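Local coordinates for protein PA_0080 (Pseudomonas aeruginosa, PDB 3ZHN) that is the type VI secretion lipoprotein TssJ1, which probably anchors the trans-envelope complex at the outer membrane by binding TssM, at residues P29-V34 with P135-S140; V33-H38 with L142-G147. One frame throughout, in Å; residues are numbered along the deposited sequence.

Contact 1 of 2, residues P29-V34 with P135-S140; sequences PPTRVV and PGQRTS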
ATOM      1  N   PRO A  29      18.410   4.311  16.138  1.00 56.19           N
ATOM      2  CA  PRO A  29      18.254   3.869  14.755  1.00 47.25           C
ATOM      3  C   PRO A  29      16.926   4.320  14.126  1.00 22.41           C
ATOM      4  O   PRO A  29      15.938   4.399  14.793  1.00 27.75           O
ATOM      5  CB  PRO A  29      18.262   2.326  14.895  1.00 46.25           C
ATOM      6  CG  PRO A  29      17.576   2.096  16.193  1.00 35.14           C
ATOM      7  CD  PRO A  29      18.002   3.243  17.086  1.00 42.70           C
ATOM      8  N   PRO A  30      16.924   4.604  12.818  1.00 30.94           N
ATOM      9  CA  PRO A  30      15.674   4.898  12.114  1.00 28.31           C
ATOM     10  C   PRO A  30      14.757   3.656  11.978  1.00 19.81           C
ATOM     11  O   PRO A  30      15.191   2.506  12.044  1.00 26.21           O
ATOM     12  CB  PRO A  30      16.170   5.256  10.707  1.00 36.88           C
ATOM     13  CG  PRO A  30      17.326   4.317  10.529  1.00 42.85           C
ATOM     14  CD  PRO A  30      18.018   4.327  11.860  1.00 41.12           C
ATOM     15  N   THR A  31      13.483   3.893  11.814  1.00 20.69           N
ATOM     16  CA  THR A  31      12.574   2.852  11.425  1.00 17.93           C
ATOM     17  C   THR A  31      12.834   2.615   9.911  1.00 15.85           C
ATOM     18  O   THR A  31      12.730   3.529   9.133  1.00 22.96           O
ATOM     19  CB  THR A  31      11.144   3.357  11.623  1.00 16.77           C
ATOM     20  OG1 THR A  31      10.927   3.838  12.980  1.00 18.26           O
ATOM     21  CG2 THR A  31      10.182   2.250  11.270  1.00 18.90           C
ATOM     22  N   ARG A  32      13.299   1.450   9.549  1.00 17.30           N
ATOM     23  CA  ARG A  32      13.636   1.095   8.188  0.50 14.97           C
ATOM     24  C   ARG A  32      12.698   0.060   7.657  1.00 17.00           C
ATOM     25  O   ARG A  32      12.456  -0.938   8.313  1.00 15.31           O
ATOM     26  CB  ARG A  32      15.046   0.520   8.146  0.50 17.34           C
ATOM     27  CG  ARG A  32      15.606   0.434   6.750  0.50 20.28           C
ATOM     28  CD  ARG A  32      17.114   0.303   6.845  0.50 28.85           C
ATOM     29  NE  ARG A  32      17.774   1.473   7.434  0.50 33.34           N
ATOM     30  CZ  ARG A  32      18.070   2.574   6.744  0.50 41.06           C
ATOM     31  NH1 ARG A  32      17.746   2.654   5.453  0.50 35.72           N
ATOM     32  NH2 ARG A  32      18.691   3.589   7.340  0.50 41.68           N
ATOM     33  N   VAL A  33      12.213   0.299   6.448  1.00 14.91           N
ATOM     34  CA  VAL A  33      11.294  -0.612   5.791  1.00 15.36           C
ATOM     35  C   VAL A  33      11.855  -0.903   4.384  1.00 15.62           C
ATOM     36  O   VAL A  33      12.237   0.035   3.663  1.00 21.41           O
ATOM     37  CB  VAL A  33       9.872  -0.009   5.691  1.00 17.85           C
ATOM     38  CG1 VAL A  33       8.930  -0.940   4.923  1.00 23.77           C
ATOM     39  CG2 VAL A  33       9.402   0.385   7.072  1.00 16.63           C
ATOM     40  N   VAL A  34      11.908  -2.183   4.034  1.00 13.50           N
ATOM     41  CA  VAL A  34      12.123  -2.626   2.708  1.00 11.52           C
ATOM     42  C   VAL A  34      10.891  -3.387   2.247  1.00 14.59           C
ATOM     43  O   VAL A  34      10.440  -4.299   2.952  1.00 16.04           O
ATOM     44  CB  VAL A  34      13.376  -3.501   2.517  1.00 13.46           C
ATOM     45  CG1 VAL A  34      13.633  -3.722   1.028  1.00 18.11           C
ATOM     46  CG2 VAL A  34      14.620  -2.816   3.112  1.00 16.38           C
ATOM     47  N   PRO A 135       6.721  -1.460  13.847  1.00 11.90           N
ATOM     48  CA  PRO A 135       7.472  -1.080  15.065  1.00 12.49           C
ATOM     49  C   PRO A 135       8.570  -0.058  14.812  1.00 12.26           C
ATOM     50  O   PRO A 135       9.354  -0.165  13.868  1.00 14.61           O
ATOM     51  CB  PRO A 135       8.082  -2.356  15.558  1.00 12.13           C
ATOM     52  CG  PRO A 135       7.601  -3.410  14.716  1.00 17.20           C
ATOM     53  CD  PRO A 135       6.886  -2.884  13.528  1.00 13.40           C
ATOM     54  N   GLY A 136       8.590   0.937  15.690  1.00 15.40           N
ATOM     55  CA  GLY A 136       9.500   2.054  15.531  1.00 17.97           C
ATOM     56  C   GLY A 136      10.911   1.655  15.876  1.00 15.45           C
ATOM     57  O   GLY A 136      11.163   0.771  16.696  1.00 14.32           O
ATOM     58  N   GLN A 137      11.851   2.300  15.206  1.00 16.07           N
ATOM     59  CA  GLN A 137      13.258   2.167  15.467  1.00 13.94           C
ATOM     60  C   GLN A 137      13.763   0.739  15.284  1.00 14.20           C
ATOM     61  O   GLN A 137      14.783   0.328  15.845  1.00 17.47           O
ATOM     62  CB  GLN A 137      13.588   2.772  16.839  1.00 18.81           C
ATOM     63  CG  GLN A 137      13.239   4.281  16.904  1.00 20.61           C
ATOM     64  CD  GLN A 137      11.739   4.556  17.006  1.00 26.56           C
ATOM     65  OE1 GLN A 137      11.127   5.229  16.129  1.00 42.51           O
ATOM     66  NE2 GLN A 137      11.116   4.032  18.090  1.00 27.78           N
ATOM     67  N   ARG A 138      13.061   0.014  14.403  1.00 14.96           N
ATOM     68  CA  ARG A 138      13.417  -1.356  14.055  1.00 13.43           C
ATOM     69  C   ARG A 138      13.329  -1.519  12.523  1.00 14.16           C
ATOM     70  O   ARG A 138      12.745  -0.667  11.812  1.00 13.75           O
ATOM     71  CB  ARG A 138      12.468  -2.359  14.745  1.00 14.35           C
ATOM     72  CG  ARG A 138      12.526  -2.283  16.245  1.00 16.16           C
ATOM     73  CD  ARG A 138      11.640  -3.331  16.865  1.00 18.62           C
ATOM     74  NE  ARG A 138      11.765  -3.176  18.312  1.00 20.80           N
ATOM     75  CZ  ARG A 138      12.759  -3.700  19.026  1.00 18.79           C
ATOM     76  NH1 ARG A 138      13.693  -4.466  18.462  1.00 29.05           N
ATOM     77  NH2 ARG A 138      12.809  -3.464  20.327  1.00 26.18           N
ATOM     78  N   THR A 139      13.882  -2.622  12.009  1.00 13.34           N
ATOM     79  CA  THR A 139      13.861  -2.930  10.578  1.00 15.50           C
ATOM     80  C   THR A 139      12.740  -3.873  10.271  1.00 14.19           C
ATOM     81  O   THR A 139      12.618  -4.854  10.907  1.00 14.78           O
ATOM     82  CB  THR A 139      15.210  -3.501  10.120  1.00 15.33           C
ATOM     83  OG1 THR A 139      16.180  -2.462  10.223  1.00 17.82           O
ATOM     84  CG2 THR A 139      15.151  -4.045   8.694  1.00 14.35           C
ATOM     85  N   SER A 140      11.917  -3.517   9.280  1.00 14.39           N
ATOM     86  CA  SER A 140      10.853  -4.368   8.772  1.00 14.25           C
ATOM     87  C   SER A 140      11.032  -4.615   7.295  1.00 13.36           C
ATOM     88  O   SER A 140      11.162  -3.673   6.536  1.00 13.27           O
ATOM     89  CB  SER A 140       9.455  -3.727   9.029  1.00 17.18           C
ATOM     90  OG  SER A 140       9.147  -3.580  10.391  1.00 15.80           O
TER
HETATM   91  O   HOH W   1      16.740  -0.012  11.802  1.00 33.04           O
HETATM   92  O   HOH W   2      12.282   6.403  13.825  1.00 43.00           O
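The ring of P29 and the side chain of Q137, with its flat amide, meet at the outer end of this contact. The two side chains run nearly perpendicular. P29 touches with CG, which lies 3.3 Å from the backbone O of Q137. In return, CG of Q137 rests 3.4 Å from the backbone O of P29. The chain of Q137 is bent, and the OE1 side of its amide is turned toward T31. One water donates to OE1 of Q137 at 2.8 Å and also bonds OG1 of T31 at 3.0 Å.

T31 ties the turn to the strand through its hydroxyl. Its OG1 sits beside the backbone N and anti to the carbonyl carbon (chi1 -54°). There it accepts the N-H of Q137, 2.9 Å from N to OG1 and nearly straight at 171°. This bond holds the type II turn P135-R138, with Q137 at its third position. The methyl CG2 only packs near P135 O.

Parallel strand pairing follows. R32 N bonds R138 O, S140 N bonds R32 O at 2.8 Å, and V34 N bonds S140 O. R32 and T139 share one face of the sheet, V33 and S140 the other. A second water joins P30 O to T139 OG1. In one of its two conformers R32 reaches away to a salt bridge with E104 of strand 100-107.

One near-straight bond to a hydroxyl thus fixes the turn before the regular pairing starts. T31 OG1 and Q137 OE1 do not bond directly, and water makes theirs a looser link.

Contact 2 of 2, residues V33-H38 with L142-G147; sequences VVIWLH and LDITLG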
ATOM      1  N   VAL A  33      12.213   0.299   6.448  1.00 14.91           N
ATOM      2  CA  VAL A  33      11.294  -0.612   5.791  1.00 15.36           C
ATOM      3  C   VAL A  33      11.855  -0.903   4.384  1.00 15.62           C
ATOM      4  O   VAL A  33      12.237   0.035   3.663  1.00 21.41           O
ATOM      5  CB  VAL A  33       9.872  -0.009   5.691  1.00 17.85           C
ATOM      6  CG1 VAL A  33       8.930  -0.940   4.923  1.00 23.77           C
ATOM      7  CG2 VAL A  33       9.402   0.385   7.072  1.00 16.63           C
ATOM      8  N   VAL A  34      11.908  -2.183   4.034  1.00 13.50           N
ATOM      9  CA  VAL A  34      12.123  -2.626   2.708  1.00 11.52           C
ATOM     10  C   VAL A  34      10.891  -3.387   2.247  1.00 14.59           C
ATOM     11  O   VAL A  34      10.440  -4.299   2.952  1.00 16.04           O
ATOM     12  CB  VAL A  34      13.376  -3.501   2.517  1.00 13.46           C
ATOM     13  CG1 VAL A  34      13.633  -3.722   1.028  1.00 18.11           C
ATOM     14  CG2 VAL A  34      14.620  -2.816   3.112  1.00 16.38           C
ATOM     15  N   ILE A  35      10.352  -2.983   1.092  1.00 13.23           N
ATOM     16  CA  ILE A  35       9.214  -3.621   0.511  1.00 13.95           C
ATOM     17  C   ILE A  35       9.569  -4.124  -0.865  1.00 13.39           C
ATOM     18  O   ILE A  35      10.021  -3.326  -1.735  1.00 17.79           O
ATOM     19  CB  ILE A  35       8.023  -2.657   0.368  1.00 16.23           C
ATOM     20  CG1 ILE A  35       7.496  -2.242   1.768  1.00 16.54           C
ATOM     21  CG2 ILE A  35       6.875  -3.284  -0.467  1.00 16.66           C
ATOM     22  CD1 ILE A  35       6.556  -1.057   1.711  1.00 19.02           C
ATOM     23  N   TRP A  36       9.306  -5.416  -1.042  1.00 13.49           N
ATOM     24  CA  TRP A  36       9.335  -6.013  -2.362  1.00 14.56           C
ATOM     25  C   TRP A  36       7.910  -6.116  -2.852  1.00 14.75           C
ATOM     26  O   TRP A  36       7.066  -6.837  -2.247  1.00 17.67           O
ATOM     27  CB  TRP A  36       9.970  -7.386  -2.364  1.00 19.15           C
ATOM     28  CG  TRP A  36      11.434  -7.356  -2.191  1.00 17.04           C
ATOM     29  CD1 TRP A  36      12.418  -7.390  -3.189  1.00 23.70           C
ATOM     30  CD2 TRP A  36      12.135  -7.338  -0.945  1.00 17.97           C
ATOM     31  NE1 TRP A  36      13.659  -7.411  -2.623  1.00 26.38           N
ATOM     32  CE2 TRP A  36      13.513  -7.329  -1.256  1.00 19.64           C
ATOM     33  CE3 TRP A  36      11.737  -7.296   0.400  1.00 17.08           C
ATOM     34  CZ2 TRP A  36      14.492  -7.331  -0.286  1.00 24.55           C
ATOM     35  CZ3 TRP A  36      12.737  -7.302   1.371  1.00 24.28           C
ATOM     36  CH2 TRP A  36      14.093  -7.321   1.015  1.00 20.43           C
ATOM     37  N   LEU A  37       7.632  -5.426  -3.961  1.00 13.62           N
ATOM     38  CA  LEU A  37       6.286  -5.386  -4.565  1.00 12.29           C
ATOM     39  C   LEU A  37       6.252  -6.379  -5.711  1.00 13.31           C
ATOM     40  O   LEU A  37       7.089  -6.304  -6.600  1.00 15.11           O
ATOM     41  CB  LEU A  37       5.984  -3.984  -5.140  1.00 16.18           C
ATOM     42  CG  LEU A  37       5.912  -2.727  -4.245  1.00 18.17           C
ATOM     43  CD1 LEU A  37       5.772  -1.492  -5.117  1.00 27.04           C
ATOM     44  CD2 LEU A  37       4.713  -2.865  -3.333  1.00 16.52           C
ATOM     45  N   HIS A  38       5.272  -7.293  -5.708  1.00 12.57           N
ATOM     46  CA  HIS A  38       5.152  -8.307  -6.702  1.00 12.28           C
ATOM     47  C   HIS A  38       3.792  -8.158  -7.337  1.00  9.97           C
ATOM     48  O   HIS A  38       2.770  -8.436  -6.709  1.00 11.70           O
ATOM     49  CB  HIS A  38       5.233  -9.718  -6.053  1.00 12.15           C
ATOM     50  CG  HIS A  38       6.360  -9.894  -5.129  1.00 15.06           C
ATOM     51  ND1 HIS A  38       7.682  -9.999  -5.533  1.00 16.71           N
ATOM     52  CD2 HIS A  38       6.362  -9.995  -3.785  1.00 18.76           C
ATOM     53  CE1 HIS A  38       8.449 -10.139  -4.471  1.00 15.53           C
ATOM     54  NE2 HIS A  38       7.683 -10.105  -3.396  1.00 16.31           N
ATOM     55  N   LEU A 142       9.144  -6.588   3.997  1.00 10.44           N
ATOM     56  CA  LEU A 142       7.789  -6.985   3.599  1.00 11.41           C
ATOM     57  C   LEU A 142       7.830  -7.421   2.147  1.00 11.99           C
ATOM     58  O   LEU A 142       8.400  -6.772   1.295  1.00 15.00           O
ATOM     59  CB  LEU A 142       6.828  -5.863   3.792  1.00 11.74           C
ATOM     60  CG  LEU A 142       6.702  -5.247   5.161  1.00 11.59           C
ATOM     61  CD1 LEU A 142       5.921  -3.990   5.088  1.00 14.85           C
ATOM     62  CD2 LEU A 142       5.970  -6.182   6.101  1.00 14.35           C
ATOM     63  N   ASP A 143       7.055  -8.464   1.873  1.00 12.52           N
ATOM     64  CA  ASP A 143       6.716  -8.872   0.506  1.00 12.55           C
ATOM     65  C   ASP A 143       5.251  -8.537   0.343  1.00 11.44           C
ATOM     66  O   ASP A 143       4.361  -9.107   1.063  1.00 12.61           O
ATOM     67  CB  ASP A 143       6.911 -10.363   0.308  1.00 13.84           C
ATOM     68  CG  ASP A 143       8.401 -10.685   0.028  1.00 16.30           C
ATOM     69  OD1 ASP A 143       8.926 -10.258  -1.026  1.00 20.59           O
ATOM     70  OD2 ASP A 143       9.030 -11.334   0.869  1.00 18.32           O
ATOM     71  N   ILE A 144       4.983  -7.634  -0.626  1.00 10.36           N
ATOM     72  CA  ILE A 144       3.616  -7.185  -0.862  1.00  9.56           C
ATOM     73  C   ILE A 144       3.232  -7.641  -2.276  1.00  8.74           C
ATOM     74  O   ILE A 144       3.855  -7.220  -3.259  1.00 11.20           O
ATOM     75  CB  ILE A 144       3.450  -5.694  -0.648  1.00 10.49           C
ATOM     76  CG1 ILE A 144       3.775  -5.368   0.825  1.00 12.70           C
ATOM     77  CG2 ILE A 144       2.026  -5.260  -0.972  1.00 11.79           C
ATOM     78  CD1 ILE A 144       3.618  -3.965   1.274  1.00 14.52           C
ATOM     79  N   THR A 145       2.202  -8.496  -2.384  1.00  9.00           N
ATOM     80  CA  THR A 145       1.704  -9.013  -3.642  1.00  9.64           C
ATOM     81  C   THR A 145       0.462  -8.235  -4.014  1.00  9.34           C
ATOM     82  O   THR A 145      -0.463  -8.120  -3.200  1.00 10.81           O
ATOM     83  CB  THR A 145       1.504 -10.561  -3.586  1.00 11.40           C
ATOM     84  OG1 THR A 145       2.773 -11.123  -3.239  1.00 11.50           O
ATOM     85  CG2 THR A 145       1.060 -11.096  -4.970  1.00 11.65           C
ATOM     86  N   LEU A 146       0.427  -7.762  -5.255  1.00 10.10           N
ATOM     87  CA  LEU A 146      -0.767  -7.213  -5.845  1.00  9.81           C
ATOM     88  C   LEU A 146      -1.377  -8.298  -6.745  1.00 10.30           C
ATOM     89  O   LEU A 146      -0.870  -8.569  -7.833  1.00  8.60           O
ATOM     90  CB  LEU A 146      -0.472  -5.973  -6.634  1.00  9.53           C
ATOM     91  CG  LEU A 146       0.219  -4.857  -5.800  1.00 12.49           C
ATOM     92  CD1 LEU A 146      -0.517  -4.473  -4.559  1.00 11.63           C
ATOM     93  CD2 LEU A 146       1.711  -5.071  -5.596  1.00 17.94           C
ATOM     94  N   GLY A 147      -2.418  -8.946  -6.226  1.00  9.73           N
ATOM     95  CA  GLY A 147      -3.095 -10.017  -6.966  1.00  9.04           C
ATOM     96  C   GLY A 147      -4.179  -9.570  -7.941  1.00  8.34           C
ATOM     97  O   GLY A 147      -4.281  -8.373  -8.265  1.00 10.22           O
TER
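H38 points its NE2 at OD1 of D143, and the two side chains lie on the same face of the sheet. The bond is 2.7 Å from NE2 to OD1 and close to straight. OD1 lies almost in the imidazole plane, and the ring and carboxylate planes are 27° apart. NE2 comes to OD1 from the anti side, 29° out of the carboxylate plane. OD1 also takes a salt bridge from R156, and the other ring nitrogen of H38 is hydrogen-bonded to E100. Carboxylates at both nitrogens would be expected to favour the charged imidazolium.

W36 lies beside this pair. Its CB is 3.3 Å from D143 OD1, while CE3 at the indole edge is 3.5 Å from L142 O. V34 CG1 lies over one indole face, toward the rim. R156 makes a cation-pi contact with W36.

The two strands are parallel neighbours in the middle of a four-stranded mixed sheet, one layer of a beta sandwich consistent with the transthyretin-like fold of TssJ proteins. Five backbone hydrogen bonds, from L142 N to V34 O through to L146 N to H38 O, alternate between them.

The opposite face is apolar. I35 presents CG2 to I144 CD1 at 3.8 Å, and its CG1 approaches L142 CD1 at 4.1 Å. CG1 is anti to the carbonyl carbon (chi1 -67°), which turns CG2 to I144. L37 and I144 run alongside each other, with L37 CD2 4.1 Å from I144 CB. L146 turns CD2 to within 3.7 Å of H38 O. V33 touches L114 and I144 touches F116, both in the second sheet.

Contacts 1 and 2 are successive parts of one strand pairing, with centres about 16 Å apart. Both use strands 31-39 and 139-146, and they share V33 and V34. Contact 1 comes first along each strand, about 17 Å from the chain centre; its segment 29-34 opens the modelled chain. Contact 2 lies further along, about 9 Å from that centre, and is buried. About 100 residues separate the paired segments in sequence. They include strand 100-107, which flanks strand 31-39, and all four strands of the second sheet. The pairing therefore joins the modelled start of the chain to a strand near its end, bringing distant parts of TssJ1 together in one sheet.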